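PDB 3TTY: beta-galactosidase from Bacillus circulans subsp. alkalophilus, which hydrolyses terminal beta-galactosyl bonds as a glycoside hydrolase built on a TIM barrel, and binds galactose in its active-site pocket. Local coordinates for residues A400-L411 with V455-K465. Sequence-based numbering, arbitrary orientation.
Sequences AVMYDWENRWAL and VVIAPVMYMVK
A400 to M402 runs parallel to V455-A458, the short strand axes 4.7 Å apart and 22° askew, held by the hydrogen bonds A400 N to V455 O, I457 N to A400 O and M402 N to I457 O. Past these neighbouring strands of the mixed sheet, the two segments diverge. A water links the two backbones, donating to M402 O and P459 O. The extended M402 side chain reaches across the neighbouring strand, with SD against A458 CB and CE 3.8 Å from V456 CG1.

Further on, N407 of helix 405-413 grips the backbone around the inverse gamma turn centred on M461 with both ends of its amide. ND2 donates to V460 O at 3.0 Å, close to the amide plane. OD1 accepts from M463 N at 2.9 Å, with the donor above the carbonyl plane. CG lies anti to the backbone N (chi1 -179°), which carries the amide across to the turn. L411 CD2 lies over one face of the Y462 ring, 3.4 Å from Y462 CG, while A410 CB sits at the ring edge. The Y462 hydroxyl bonds to D495 and to Y357 of the second subunit.

D404 caps the helix: its OD1 accepts from N407 N through the anti lone pair. Its OD2 also takes K465 NZ at 2.9 Å, on the syn side. E406 OE1 meets the same ammonium at 2.7 Å from above its carboxylate plane, and its OE2 pairs with R223. An alanine in place of D404 would probably leave the first turn of the helix uncapped and K465 with E406 as its one remaining carboxylate here.

K465 thus probably offsets two nearby negative charges, and the N407 amide donates to one backbone carbonyl and accepts from one backbone N-H, in a largely buried contact. Together they join the start of helix 405-413 to the loop after strand 455-458, within the trimerisation domain.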
loop_
_atom_site.group_PDB
_atom_site.type_symbol
_atom_site.label_atom_id
_atom_site.label_comp_id
_atom_site.label_asym_id
_atom_site.label_seq_id
_atom_site.Cartn_x
_atom_site.Cartn_y
_atom_site.Cartn_z
ATOM N N ALA A 400 1.166 -22.017 -33.152
ATOM C CA ALA A 400 1.090 -22.293 -31.716
ATOM C C ALA A 400 1.840 -21.241 -30.910
ATOM O O ALA A 400 2.851 -20.704 -31.368
ATOM C CB ALA A 400 1.633 -23.662 -31.404
ATOM N N VAL A 401 1.335 -20.948 -29.716
ATOM C CA VAL A 401 2.033 -20.085 -28.775
ATOM C C VAL A 401 2.127 -20.732 -27.390
ATOM O O VAL A 401 1.129 -21.177 -26.803
ATOM C CB VAL A 401 1.433 -18.665 -28.707
ATOM C CG1 VAL A 401 -0.045 -18.708 -28.955
ATOM C CG2 VAL A 401 1.769 -18.005 -27.377
ATOM N N MET A 402 3.359 -20.789 -26.902
ATOM C CA MET A 402 3.713 -21.543 -25.719
ATOM C C MET A 402 3.559 -20.693 -24.478
ATOM O O MET A 402 3.828 -19.493 -24.492
ATOM C CB MET A 402 5.169 -22.009 -25.812
ATOM C CG MET A 402 5.413 -23.155 -26.763
ATOM S SD MET A 402 7.173 -23.503 -26.917
ATOM C CE MET A 402 7.125 -25.081 -27.754
ATOM N N TYR A 403 3.132 -21.346 -23.407
ATOM C CA TYR A 403 2.975 -20.731 -22.107
ATOM C C TYR A 403 3.363 -21.817 -21.105
ATOM O O TYR A 403 3.066 -22.990 -21.312
ATOM C CB TYR A 403 1.510 -20.290 -21.892
ATOM C CG TYR A 403 1.209 -19.960 -20.451
ATOM C CD1 TYR A 403 1.669 -18.776 -19.877
ATOM C CD2 TYR A 403 0.498 -20.841 -19.650
ATOM C CE1 TYR A 403 1.421 -18.477 -18.556
ATOM C CE2 TYR A 403 0.239 -20.547 -18.318
ATOM C CZ TYR A 403 0.708 -19.363 -17.781
ATOM O OH TYR A 403 0.465 -19.064 -16.466
ATOM N N ASP A 404 4.023 -21.440 -20.022
ATOM C CA ASP A 404 4.452 -22.425 -19.037
ATOM C C ASP A 404 4.425 -21.841 -17.642
ATOM O O ASP A 404 4.952 -20.750 -17.430
ATOM C CB ASP A 404 5.875 -22.901 -19.343
ATOM C CG ASP A 404 6.329 -24.006 -18.404
ATOM O OD1 ASP A 404 7.093 -23.718 -17.470
ATOM O OD2 ASP A 404 5.902 -25.160 -18.585
ATOM N N TRP A 405 3.858 -22.571 -16.683
ATOM C CA TRP A 405 3.720 -22.038 -15.322
ATOM C C TRP A 405 5.041 -21.939 -14.564
ATOM O O TRP A 405 5.217 -21.027 -13.739
ATOM C CB TRP A 405 2.697 -22.837 -14.486
ATOM C CG TRP A 405 1.303 -22.303 -14.548
ATOM C CD1 TRP A 405 0.724 -21.409 -13.693
ATOM C CD2 TRP A 405 0.298 -22.635 -15.521
ATOM N NE1 TRP A 405 -0.584 -21.164 -14.071
ATOM C CE2 TRP A 405 -0.869 -21.908 -15.186
ATOM C CE3 TRP A 405 0.266 -23.491 -16.630
ATOM C CZ2 TRP A 405 -2.050 -21.997 -15.932
ATOM C CZ3 TRP A 405 -0.913 -23.581 -17.369
ATOM C CH2 TRP A 405 -2.052 -22.836 -17.020
ATOM N N GLU A 406 5.959 -22.872 -14.824
ATOM C CA GLU A 406 7.230 -22.915 -14.089
ATOM C C GLU A 406 8.114 -21.791 -14.588
ATOM O O GLU A 406 8.776 -21.102 -13.810
ATOM C CB GLU A 406 7.925 -24.271 -14.233
ATOM C CG GLU A 406 7.182 -25.415 -13.532
ATOM C CD GLU A 406 7.921 -26.751 -13.572
ATOM O OE1 GLU A 406 8.586 -27.044 -14.585
ATOM O OE2 GLU A 406 7.831 -27.516 -12.582
ATOM N N ASN A 407 8.103 -21.591 -15.897
ATOM C CA ASN A 407 8.746 -20.420 -16.476
ATOM C C ASN A 407 8.181 -19.133 -15.858
ATOM O O ASN A 407 8.930 -18.220 -15.505
ATOM C CB ASN A 407 8.532 -20.414 -17.985
ATOM C CG ASN A 407 9.187 -19.234 -18.663
ATOM O OD1 ASN A 407 10.339 -18.912 -18.382
ATOM N ND2 ASN A 407 8.454 -18.579 -19.573
ATOM N N ARG A 408 6.855 -19.072 -15.728
ATOM C CA ARG A 408 6.195 -17.919 -15.123
ATOM C C ARG A 408 6.671 -17.659 -13.690
ATOM O O ARG A 408 7.040 -16.537 -13.344
ATOM C CB ARG A 408 4.675 -18.101 -15.138
ATOM C CG ARG A 408 3.928 -16.966 -14.455
ATOM C CD ARG A 408 2.428 -16.996 -14.750
ATOM N NE ARG A 408 1.722 -15.848 -14.181
ATOM C CZ ARG A 408 0.407 -15.648 -14.290
ATOM N NH1 ARG A 408 -0.345 -16.520 -14.950
ATOM N NH2 ARG A 408 -0.159 -14.587 -13.732
ATOM N N TRP A 409 6.645 -18.694 -12.855
ATOM C CA TRP A 409 7.104 -18.577 -11.475
ATOM C C TRP A 409 8.538 -18.054 -11.373
ATOM O O TRP A 409 8.824 -17.133 -10.592
ATOM C CB TRP A 409 7.018 -19.926 -10.772
ATOM C CG TRP A 409 5.619 -20.426 -10.573
ATOM C CD1 TRP A 409 4.473 -19.680 -10.541
ATOM C CD2 TRP A 409 5.217 -21.790 -10.390
ATOM N NE1 TRP A 409 3.389 -20.500 -10.341
ATOM C CE2 TRP A 409 3.818 -21.797 -10.242
ATOM C CE3 TRP A 409 5.909 -23.004 -10.334
ATOM C CZ2 TRP A 409 3.094 -22.970 -10.028
ATOM C CZ3 TRP A 409 5.200 -24.161 -10.136
ATOM C CH2 TRP A 409 3.800 -24.141 -9.977
ATOM N N ALA A 410 9.444 -18.647 -12.144
ATOM C CA ALA A 410 10.835 -18.189 -12.133
ATOM C C ALA A 410 10.961 -16.719 -12.570
ATOM O O ALA A 410 11.651 -15.923 -11.916
ATOM C CB ALA A 410 11.710 -19.089 -12.987
ATOM N N LEU A 411 10.274 -16.353 -13.651
ATOM C CA LEU A 411 10.267 -14.959 -14.094
ATOM C C LEU A 411 9.726 -14.033 -13.023
ATOM O O LEU A 411 10.294 -12.985 -12.756
ATOM C CB LEU A 411 9.437 -14.788 -15.364
ATOM C CG LEU A 411 10.129 -15.099 -16.684
ATOM C CD1 LEU A 411 9.156 -14.902 -17.825
ATOM C CD2 LEU A 411 11.364 -14.216 -16.854
ATOM N N VAL A 455 4.200 -22.676 -37.377
ATOM C CA VAL A 455 4.826 -21.555 -36.677
ATOM C C VAL A 455 4.668 -21.714 -35.170
ATOM O O VAL A 455 3.547 -21.824 -34.675
ATOM C CB VAL A 455 4.213 -20.194 -37.095
ATOM C CG1 VAL A 455 4.860 -19.068 -36.307
ATOM C CG2 VAL A 455 4.391 -19.954 -38.588
ATOM N N VAL A 456 5.778 -21.725 -34.442
ATOM C CA VAL A 456 5.734 -21.878 -32.984
ATOM C C VAL A 456 6.367 -20.659 -32.323
ATOM O O VAL A 456 7.532 -20.339 -32.570
ATOM C CB VAL A 456 6.444 -23.179 -32.507
ATOM C CG1 VAL A 456 6.559 -23.210 -30.980
ATOM C CG2 VAL A 456 5.708 -24.403 -33.010
ATOM N N ILE A 457 5.595 -19.970 -31.490
ATOM C CA ILE A 457 6.067 -18.740 -30.865
ATOM C C ILE A 457 6.198 -18.901 -29.347
ATOM O O ILE A 457 5.263 -19.337 -28.667
ATOM C CB ILE A 457 5.141 -17.553 -31.220
ATOM C CG1 ILE A 457 4.899 -17.510 -32.730
ATOM C CG2 ILE A 457 5.729 -16.232 -30.748
ATOM C CD1 ILE A 457 3.948 -16.421 -33.167
ATOM N N ALA A 458 7.370 -18.555 -28.827
ATOM C CA ALA A 458 7.656 -18.701 -27.396
ATOM C C ALA A 458 8.160 -17.387 -26.811
ATOM O O ALA A 458 9.367 -17.156 -26.731
ATOM C CB ALA A 458 8.678 -19.811 -27.168
ATOM N N PRO A 459 7.228 -16.512 -26.412
ATOM C CA PRO A 459 7.590 -15.229 -25.809
ATOM C C PRO A 459 8.284 -15.441 -24.463
ATOM O O PRO A 459 7.751 -16.136 -23.603
ATOM C CB PRO A 459 6.231 -14.545 -25.612
ATOM C CG PRO A 459 5.307 -15.230 -26.588
ATOM C CD PRO A 459 5.773 -16.651 -26.591
ATOM N N VAL A 460 9.471 -14.867 -24.310
ATOM C CA VAL A 460 10.220 -14.899 -23.057
ATOM C C VAL A 460 10.316 -16.302 -22.466
ATOM O O VAL A 460 9.860 -16.542 -21.347
ATOM C CB VAL A 460 9.599 -13.954 -22.018
ATOM C CG1 VAL A 460 10.603 -13.618 -20.944
ATOM C CG2 VAL A 460 9.115 -12.679 -22.688
ATOM N N MET A 461 10.894 -17.226 -23.234
ATOM C CA MET A 461 11.147 -18.578 -22.761
ATOM C C MET A 461 12.428 -18.518 -21.941
ATOM O O MET A 461 13.479 -19.045 -22.332
ATOM C CB MET A 461 11.266 -19.560 -23.934
ATOM C CG MET A 461 11.146 -21.043 -23.547
ATOM S SD MET A 461 9.714 -21.409 -22.498
ATOM C CE MET A 461 8.368 -20.939 -23.598
ATOM N N TYR A 462 12.311 -17.826 -20.814
ATOM C CA TYR A 462 13.366 -17.641 -19.838
ATOM C C TYR A 462 13.898 -18.973 -19.322
ATOM O O TYR A 462 15.106 -19.218 -19.351
ATOM C CB TYR A 462 12.809 -16.792 -18.696
ATOM C CG TYR A 462 13.661 -16.687 -17.451
ATOM C CD1 TYR A 462 14.784 -15.855 -17.407
ATOM C CD2 TYR A 462 13.311 -17.378 -16.294
ATOM C CE1 TYR A 462 15.547 -15.747 -16.246
ATOM C CE2 TYR A 462 14.058 -17.269 -15.142
ATOM C CZ TYR A 462 15.173 -16.460 -15.117
ATOM O OH TYR A 462 15.901 -16.364 -13.945
ATOM N N MET A 463 12.997 -19.844 -18.876
ATOM C CA MET A 463 13.394 -21.187 -18.464
ATOM C C MET A 463 13.311 -22.203 -19.610
ATOM O O MET A 463 12.262 -22.375 -20.239
ATOM C CB MET A 463 12.563 -21.679 -17.275
ATOM C CG MET A 463 12.765 -23.185 -16.961
ATOM S SD MET A 463 11.676 -23.736 -15.623
ATOM C CE MET A 463 12.201 -22.592 -14.355
ATOM N N VAL A 464 14.429 -22.876 -19.862
ATOM C CA VAL A 464 14.486 -23.951 -20.838
ATOM C C VAL A 464 14.659 -25.294 -20.129
ATOM O O VAL A 464 15.666 -25.522 -19.464
ATOM C CB VAL A 464 15.618 -23.721 -21.840
ATOM C CG1 VAL A 464 15.826 -24.955 -22.702
ATOM C CG2 VAL A 464 15.292 -22.507 -22.703
ATOM N N LYS A 465 13.656 -26.164 -20.261
ATOM C CA LYS A 465 13.620 -27.446 -19.564
ATOM C C LYS A 465 14.287 -28.529 -20.410
ATOM O O LYS A 465 14.442 -28.357 -21.616
ATOM C CB LYS A 465 12.173 -27.844 -19.258
ATOM C CG LYS A 465 11.398 -26.854 -18.393
ATOM C CD LYS A 465 9.970 -27.342 -18.211
ATOM C CE LYS A 465 9.100 -26.331 -17.473
ATOM N NZ LYS A 465 7.759 -26.922 -17.176
HETATM O O HOH W 1 6.198 -18.512 -23.261
#